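Local coordinates for uncharacterized protein (Staphylococcus aureus, PDB 4YBV) that probably hydrolyses thioester substrates, as a hot-dog-fold thioesterase that assembles from four copies of the chain, at residues G21-S26 with E50-L55; W102-K107 with T115-T120; M27-K32 with H79-G84. The protein carries 1 engineered substitution. All coordinates share one frame; numbering follows the deposited sequence.

Contact 1: residues G21-S26 with E50-L55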
# COMPACT_ATOMS: atom_id res chain seq x y z
N GLY A 21 4.88 -7.18 21.32
CA GLY A 21 3.82 -6.77 20.40
C GLY A 21 3.43 -5.31 20.46
O GLY A 21 2.42 -4.89 19.86
N LEU A 22 4.22 -4.49 21.15
CA LEU A 22 3.83 -3.10 21.27
C LEU A 22 5.05 -2.20 21.44
O LEU A 22 5.94 -2.46 22.28
CB LEU A 22 2.87 -2.91 22.45
CG LEU A 22 2.39 -1.50 22.78
CD1 LEU A 22 1.50 -0.94 21.65
CD2 LEU A 22 1.67 -1.50 24.13
N VAL A 23 5.11 -1.16 20.60
CA VAL A 23 6.16 -0.16 20.73
C VAL A 23 5.60 1.25 20.63
O VAL A 23 4.84 1.58 19.73
CB VAL A 23 7.26 -0.36 19.67
CG1 VAL A 23 8.33 0.73 19.81
CG2 VAL A 23 7.88 -1.72 19.83
N VAL A 24 5.96 2.10 21.57
CA VAL A 24 5.53 3.48 21.52
C VAL A 24 6.81 4.31 21.45
O VAL A 24 7.63 4.28 22.39
CB VAL A 24 4.64 3.84 22.77
CG1 VAL A 24 4.07 5.25 22.66
CG2 VAL A 24 3.51 2.80 22.94
N ILE A 25 7.01 5.01 20.33
CA ILE A 25 8.16 5.93 20.15
C ILE A 25 7.72 7.30 19.75
O ILE A 25 6.85 7.44 18.91
CB ILE A 25 9.10 5.47 19.02
CG1 ILE A 25 9.23 3.99 18.96
CG2 ILE A 25 10.46 6.10 19.16
CD1 ILE A 25 10.23 3.61 17.92
N SER A 26 8.37 8.33 20.26
CA SER A 26 7.97 9.69 19.92
C SER A 26 9.18 10.53 19.49
O SER A 26 10.34 10.12 19.65
CB SER A 26 7.25 10.36 21.11
OG SER A 26 8.07 10.37 22.26
N GLU A 50 8.39 3.09 10.70
CA GLU A 50 9.23 1.95 10.34
C GLU A 50 10.19 1.60 11.47
O GLU A 50 10.42 0.41 11.76
CB GLU A 50 10.02 2.20 9.04
CG GLU A 50 10.84 0.96 8.65
CD GLU A 50 11.14 0.83 7.15
OE1 GLU A 50 10.56 1.57 6.33
OE2 GLU A 50 11.98 -0.01 6.80
N THR A 51 10.74 2.64 12.12
CA THR A 51 11.58 2.42 13.31
C THR A 51 10.80 1.64 14.38
O THR A 51 11.31 0.68 14.97
CB THR A 51 12.09 3.74 13.90
OG1 THR A 51 12.84 4.46 12.88
CG2 THR A 51 12.98 3.47 15.11
N ALA A 52 9.55 2.04 14.60
CA ALA A 52 8.74 1.42 15.65
C ALA A 52 8.53 -0.05 15.36
O ALA A 52 8.72 -0.90 16.25
CB ALA A 52 7.40 2.17 15.83
N CYS A 53 8.17 -0.42 14.12
CA CYS A 53 7.93 -1.85 14.01
C CYS A 53 9.21 -2.68 13.80
O CYS A 53 9.24 -3.86 14.12
CB CYS A 53 6.88 -2.19 12.95
SG CYS A 53 6.90 -1.36 11.44
N SER A 54 10.29 -2.05 13.33
CA SER A 54 11.61 -2.68 13.38
C SER A 54 12.05 -3.04 14.84
O SER A 54 12.46 -4.18 15.13
CB SER A 54 12.64 -1.74 12.71
OG SER A 54 13.94 -2.31 12.69
N LEU A 55 11.95 -2.05 15.74
CA LEU A 55 12.21 -2.29 17.16
C LEU A 55 11.29 -3.40 17.72
O LEU A 55 11.75 -4.28 18.44
CB LEU A 55 12.02 -1.01 17.96
CG LEU A 55 13.07 0.05 17.66
CD1 LEU A 55 12.70 1.37 18.27
CD2 LEU A 55 14.47 -0.38 18.11
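Val23 and Ile25 form an apolar strand-on-helix contact with Thr51, Ala52 and Leu55, where strand 22-28 lies against helix 42-60, the central "sausage" that the hot-dog sheet wraps around. The axes of the two short segments approach to 7.9 Å and run at 143°, so strand and helix are roughly antiparallel but clearly skewed. Ile25 carries the contact through its terminal methyl. With chi1 at -37° and CG1 opposite the carbonyl carbon, the extended chain delivers Ile25 CD1 to the helix surface, 3.5 Å from Ala52 CA and 3.8 Å from Ala52 CB. Ile25 CD1 is also 3.4 Å from Leu55 CD1, where the two side chains cross at about a right angle, and 3.9 Å from Thr51 CG2; its approaches to Ala52 CA and Leu55 CD1 are both close. Val23 is looser: its CB lies 3.8 Å from Ala52 O, and its CG1 is 4.3 Å from Ala52 CB. Thr51 offers its methyl to the strand, while OG1 is bonded to Ala47 O and to His41 of the second subunit. The all-carbon contacts of Ile25, with Thr51 OG1 partnered elsewhere, are consistent with cohesion mainly by dispersion.

Contact 2: residues W102-K107 with T115-T120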
# COMPACT_ATOMS: atom_id res chain seq x y z
N TRP A 102 2.65 -5.39 11.19
CA TRP A 102 2.39 -4.38 12.22
C TRP A 102 1.41 -3.30 11.82
O TRP A 102 1.42 -2.82 10.66
CB TRP A 102 3.70 -3.65 12.62
CG TRP A 102 4.68 -4.48 13.36
CD1 TRP A 102 5.60 -5.34 12.84
CD2 TRP A 102 4.84 -4.53 14.78
NE1 TRP A 102 6.33 -5.93 13.87
CE2 TRP A 102 5.87 -5.45 15.06
CE3 TRP A 102 4.22 -3.88 15.85
CZ2 TRP A 102 6.29 -5.74 16.37
CZ3 TRP A 102 4.64 -4.16 17.15
CH2 TRP A 102 5.67 -5.09 17.39
N ASP A 103 0.64 -2.84 12.79
CA ASP A 103 -0.24 -1.70 12.60
C ASP A 103 0.38 -0.51 13.32
O ASP A 103 0.77 -0.66 14.44
CB ASP A 103 -1.62 -2.01 13.17
CG ASP A 103 -2.69 -1.19 12.55
OD1 ASP A 103 -3.15 -1.60 11.47
OD2 ASP A 103 -3.06 -0.15 13.14
N ILE A 104 0.50 0.66 12.68
CA ILE A 104 1.11 1.81 13.34
C ILE A 104 0.22 3.04 13.22
O ILE A 104 -0.18 3.42 12.12
CB ILE A 104 2.51 2.17 12.78
CG1 ILE A 104 3.43 0.96 12.65
CG2 ILE A 104 3.20 3.21 13.68
CD1 ILE A 104 3.54 0.45 11.24
N LYS A 105 -0.08 3.66 14.35
CA LYS A 105 -0.83 4.90 14.33
C LYS A 105 0.02 6.03 14.91
O LYS A 105 0.59 5.91 15.98
CB LYS A 105 -2.15 4.73 15.09
CG LYS A 105 -3.15 3.82 14.34
CD LYS A 105 -4.43 3.65 15.16
CE LYS A 105 -5.52 2.96 14.35
NZ LYS A 105 -5.04 1.71 13.70
N ILE A 106 0.13 7.12 14.17
CA ILE A 106 0.96 8.24 14.59
C ILE A 106 0.11 9.45 14.78
O ILE A 106 -0.63 9.87 13.86
CB ILE A 106 2.08 8.51 13.58
CG1 ILE A 106 2.71 7.15 13.20
CG2 ILE A 106 3.08 9.48 14.18
CD1 ILE A 106 3.90 7.17 12.30
N LYS A 107 0.20 9.98 16.00
CA LYS A 107 -0.63 11.08 16.48
C LYS A 107 0.17 12.27 16.88
O LYS A 107 1.33 12.14 17.28
CB LYS A 107 -1.48 10.64 17.69
CG LYS A 107 -2.43 9.51 17.38
CD LYS A 107 -3.28 9.10 18.58
CE LYS A 107 -4.26 8.05 18.16
NZ LYS A 107 -4.97 7.53 19.37
N THR A 115 -0.72 10.12 10.78
CA THR A 115 -0.37 9.07 9.80
C THR A 115 -0.87 7.74 10.29
O THR A 115 -0.70 7.42 11.46
CB THR A 115 1.16 8.94 9.59
OG1 THR A 115 1.69 10.22 9.22
CG2 THR A 115 1.50 7.96 8.47
N VAL A 116 -1.41 6.92 9.42
CA VAL A 116 -1.83 5.57 9.76
C VAL A 116 -1.05 4.68 8.81
O VAL A 116 -0.97 4.97 7.65
CB VAL A 116 -3.33 5.35 9.72
CG1 VAL A 116 -3.89 5.75 8.40
CG2 VAL A 116 -3.64 3.92 9.93
N MET A 117 -0.45 3.63 9.32
CA MET A 117 0.44 2.82 8.57
C MET A 117 0.40 1.35 8.81
O MET A 117 0.08 0.92 9.89
CB MET A 117 1.85 3.13 9.07
CG MET A 117 2.66 4.20 8.44
SD MET A 117 4.33 4.46 9.08
CE MET A 117 5.29 3.14 8.44
N ARG A 118 0.79 0.59 7.82
CA ARG A 118 0.97 -0.85 8.07
C ARG A 118 2.36 -1.20 7.59
O ARG A 118 2.82 -0.67 6.57
CB ARG A 118 -0.12 -1.71 7.38
CG ARG A 118 -0.17 -3.21 7.78
CD ARG A 118 -1.46 -3.92 7.30
NE ARG A 118 -1.40 -4.05 5.86
CZ ARG A 118 -2.08 -3.30 5.00
NH1 ARG A 118 -2.96 -2.41 5.42
NH2 ARG A 118 -1.87 -3.46 3.70
N GLY A 119 3.05 -2.05 8.34
CA GLY A 119 4.35 -2.52 7.91
C GLY A 119 4.55 -4.02 7.95
O GLY A 119 4.08 -4.71 8.84
N THR A 120 5.24 -4.52 6.95
CA THR A 120 5.57 -5.92 6.84
C THR A 120 7.06 -6.15 6.95
O THR A 120 7.84 -5.68 6.10
CB THR A 120 5.12 -6.52 5.53
OG1 THR A 120 3.73 -6.29 5.38
CG2 THR A 120 5.44 -8.01 5.53
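Ile104 and Met117 face each other at the middle of an antiparallel hairpin ladder, bonded in both directions: Ile104 N to Met117 O at 2.8 Å (164° at the hydrogen) and Met117 N to Ile104 O at 2.8 Å. Trp102 with Gly119 and Ile106 with Thr115 repeat this hydrogen-bonded pairing on either side. The straightest link is Trp102 N to Gly119 O, 173° at the hydrogen and in the carbonyl plane. Between these pairs stand the non-hydrogen-bonded pairs Asp103-Arg118 and Lys105-Val116, on the other face of the sheet. With CG1 anti to the carbonyl carbon (chi1 -47°), Ile104 brings its CD1 to within 3.8 Å of Met117 CB, and Met117 SD in turn lies 4.2 Å from Ile106 CD1. On the opposite face Lys105 NZ makes a salt bridge to Asp103 OD2 at 2.8 Å along its own strand. Arg118 runs its CG past Trp102 O at 3.3 Å, and its guanidinium continues to Asn76 and Asn74 of the third subunit. Trp102 NE1 is bonded to Ser57 and Thr115 OG1 to Ser45, both on helix 42-60. That helix also receives Ile104 and Met117 at Cys53 and Ile46, while strands 85-95 and 67-77 flank the hairpin within the sheet.

Contact 3: residues M27-K32 with H79-G84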
# COMPACT_ATOMS: atom_id res chain seq x y z
N MET A 27 8.90 11.71 18.96
CA MET A 27 9.97 12.62 18.55
C MET A 27 9.42 14.01 18.44
O MET A 27 8.22 14.17 18.21
CB MET A 27 10.60 12.16 17.21
CG MET A 27 9.70 12.40 16.01
SD MET A 27 10.39 11.72 14.45
CE MET A 27 9.28 12.41 13.28
N PRO A 28 10.28 15.04 18.64
CA PRO A 28 9.86 16.45 18.52
C PRO A 28 9.68 16.90 17.07
O PRO A 28 10.46 16.53 16.21
CB PRO A 28 11.01 17.22 19.16
CG PRO A 28 12.22 16.35 18.98
CD PRO A 28 11.68 14.92 19.08
N VAL A 29 8.68 17.72 16.82
CA VAL A 29 8.50 18.30 15.49
C VAL A 29 9.35 19.55 15.44
O VAL A 29 8.95 20.59 16.00
CB VAL A 29 7.04 18.61 15.20
CG1 VAL A 29 6.89 19.27 13.82
CG2 VAL A 29 6.21 17.35 15.30
N THR A 30 10.51 19.46 14.80
CA THR A 30 11.45 20.58 14.71
C THR A 30 11.64 20.99 13.25
O THR A 30 11.18 20.28 12.37
CB THR A 30 12.82 20.20 15.34
OG1 THR A 30 13.43 19.15 14.58
CG2 THR A 30 12.63 19.72 16.78
N ASP A 31 12.27 22.15 13.01
CA ASP A 31 12.52 22.64 11.65
C ASP A 31 13.22 21.56 10.83
O ASP A 31 12.92 21.39 9.66
CB ASP A 31 13.37 23.92 11.65
CG ASP A 31 12.63 25.14 12.21
OD1 ASP A 31 11.41 25.29 11.98
OD2 ASP A 31 13.29 25.94 12.90
N LYS A 32 14.15 20.85 11.47
CA LYS A 32 14.90 19.74 10.87
C LYS A 32 14.08 18.66 10.17
O LYS A 32 14.57 18.06 9.21
CB LYS A 32 15.77 19.04 11.94
CG LYS A 32 17.24 19.46 11.92
CD LYS A 32 17.99 18.98 13.17
CE LYS A 32 18.05 17.48 13.29
NZ LYS A 32 18.65 17.09 14.60
N HIS A 79 -3.97 14.22 9.35
CA HIS A 79 -3.80 15.61 9.78
C HIS A 79 -2.33 15.97 9.75
O HIS A 79 -1.49 15.13 9.47
CB HIS A 79 -4.34 15.84 11.18
CG HIS A 79 -5.84 15.76 11.28
ND1 HIS A 79 -6.50 14.61 11.69
CD2 HIS A 79 -6.80 16.68 11.02
CE1 HIS A 79 -7.80 14.84 11.68
NE2 HIS A 79 -8.01 16.08 11.28
N SER A 80 -2.04 17.22 10.06
CA SER A 80 -0.66 17.69 10.09
C SER A 80 -0.24 17.99 11.50
O SER A 80 -1.07 18.06 12.43
CB SER A 80 -0.50 18.94 9.21
OG SER A 80 -1.22 20.04 9.76
N ALA A 81 1.07 18.14 11.69
CA ALA A 81 1.63 18.55 12.97
C ALA A 81 2.61 19.65 12.66
O ALA A 81 3.39 19.49 11.72
CB ALA A 81 2.32 17.39 13.66
N LYS A 82 2.61 20.74 13.43
CA LYS A 82 3.61 21.81 13.19
C LYS A 82 4.50 22.04 14.39
O LYS A 82 5.55 22.69 14.29
CB LYS A 82 2.93 23.11 12.80
CG LYS A 82 1.63 23.38 13.53
CD LYS A 82 0.96 24.64 13.02
CE LYS A 82 -0.52 24.63 13.39
NZ LYS A 82 -1.31 25.63 12.62
N ASP A 83 4.09 21.51 15.53
CA ASP A 83 4.87 21.68 16.75
C ASP A 83 4.56 20.57 17.73
O ASP A 83 3.75 19.68 17.44
CB ASP A 83 4.61 23.05 17.39
CG ASP A 83 3.12 23.42 17.44
OD1 ASP A 83 2.28 22.59 17.86
OD2 ASP A 83 2.79 24.55 17.03
N GLY A 84 5.21 20.62 18.88
CA GLY A 84 5.01 19.61 19.90
C GLY A 84 5.80 18.36 19.60
O GLY A 84 6.93 18.43 19.10
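At the end of strand 22-28, where the chain leaves the hot-dog sheet, Val29 is paired with Gly84 at the close of the loop that leads into strand 85-95. The evidence is one backbone hydrogen bond, Val29 N to Gly84 O, 3.0 Å long and nearly linear at 174°. The donor stands 28° out of the carbonyl plane, and the preceding residue adds a weaker contact to the same acceptor: Pro28 CA lies 3.6 Å from Gly84 O. Gly84 takes a positive phi, a backbone shape that glycine accepts easily and that turns the loop just before the strand begins.

Because the next backbone pair is Met27 with Val86, the Val29-Gly84 bond continues the antiparallel pairing of strands 22-28 and 85-95 just beyond the regular ladder. The hot-dog sheet thus frays here into two connecting segments, one running on into the 3-10 turn that starts at Asp31, the other arriving from strand 67-77.

The side chain of Val29 fills the angle between these segments. Val29 CG1, anti to the backbone N (chi1 177°), reaches the Lys82 peptide, 3.7 Å from Lys82 C, whereas Val29 CG2 meets Ala81 CB at 4.2 Å. The isopropyl group therefore straddles the bend of the loop and touches mostly main chain. Val86 lies against both Val29 and Ala81, completing an apolar patch; the side chains of Lys82 and Asp83 leave their backbones on the side away from the valine. Farther along the two segments the chain meets other subunits: Lys32 O is bonded to Thr10 OG1 of the second subunit, and the ring of His79 meets that of His94 of the third nearly perpendicular to it.

All three contacts reach the one antiparallel sheet; contact 1 includes helix 42-60, and contact 2 packs against it. Contacts 1 and 2 have centres 9 Å apart and touch directly: Cys53, on the helix segment of contact 1, packs against Trp102 and Ile104 of the hairpin, so helix 42-60 is held by two separate parts of the sheet. Contact 3 lies about 18 Å, centre to centre, from each of the others, toward one end of the sheet. Along the chain contacts 1 and 3 interlock, their segments alternating, whereas contact 2 follows after both. Strand 22-28 thus runs from the helix-packed core of contact 1 to the sheet end at contact 3.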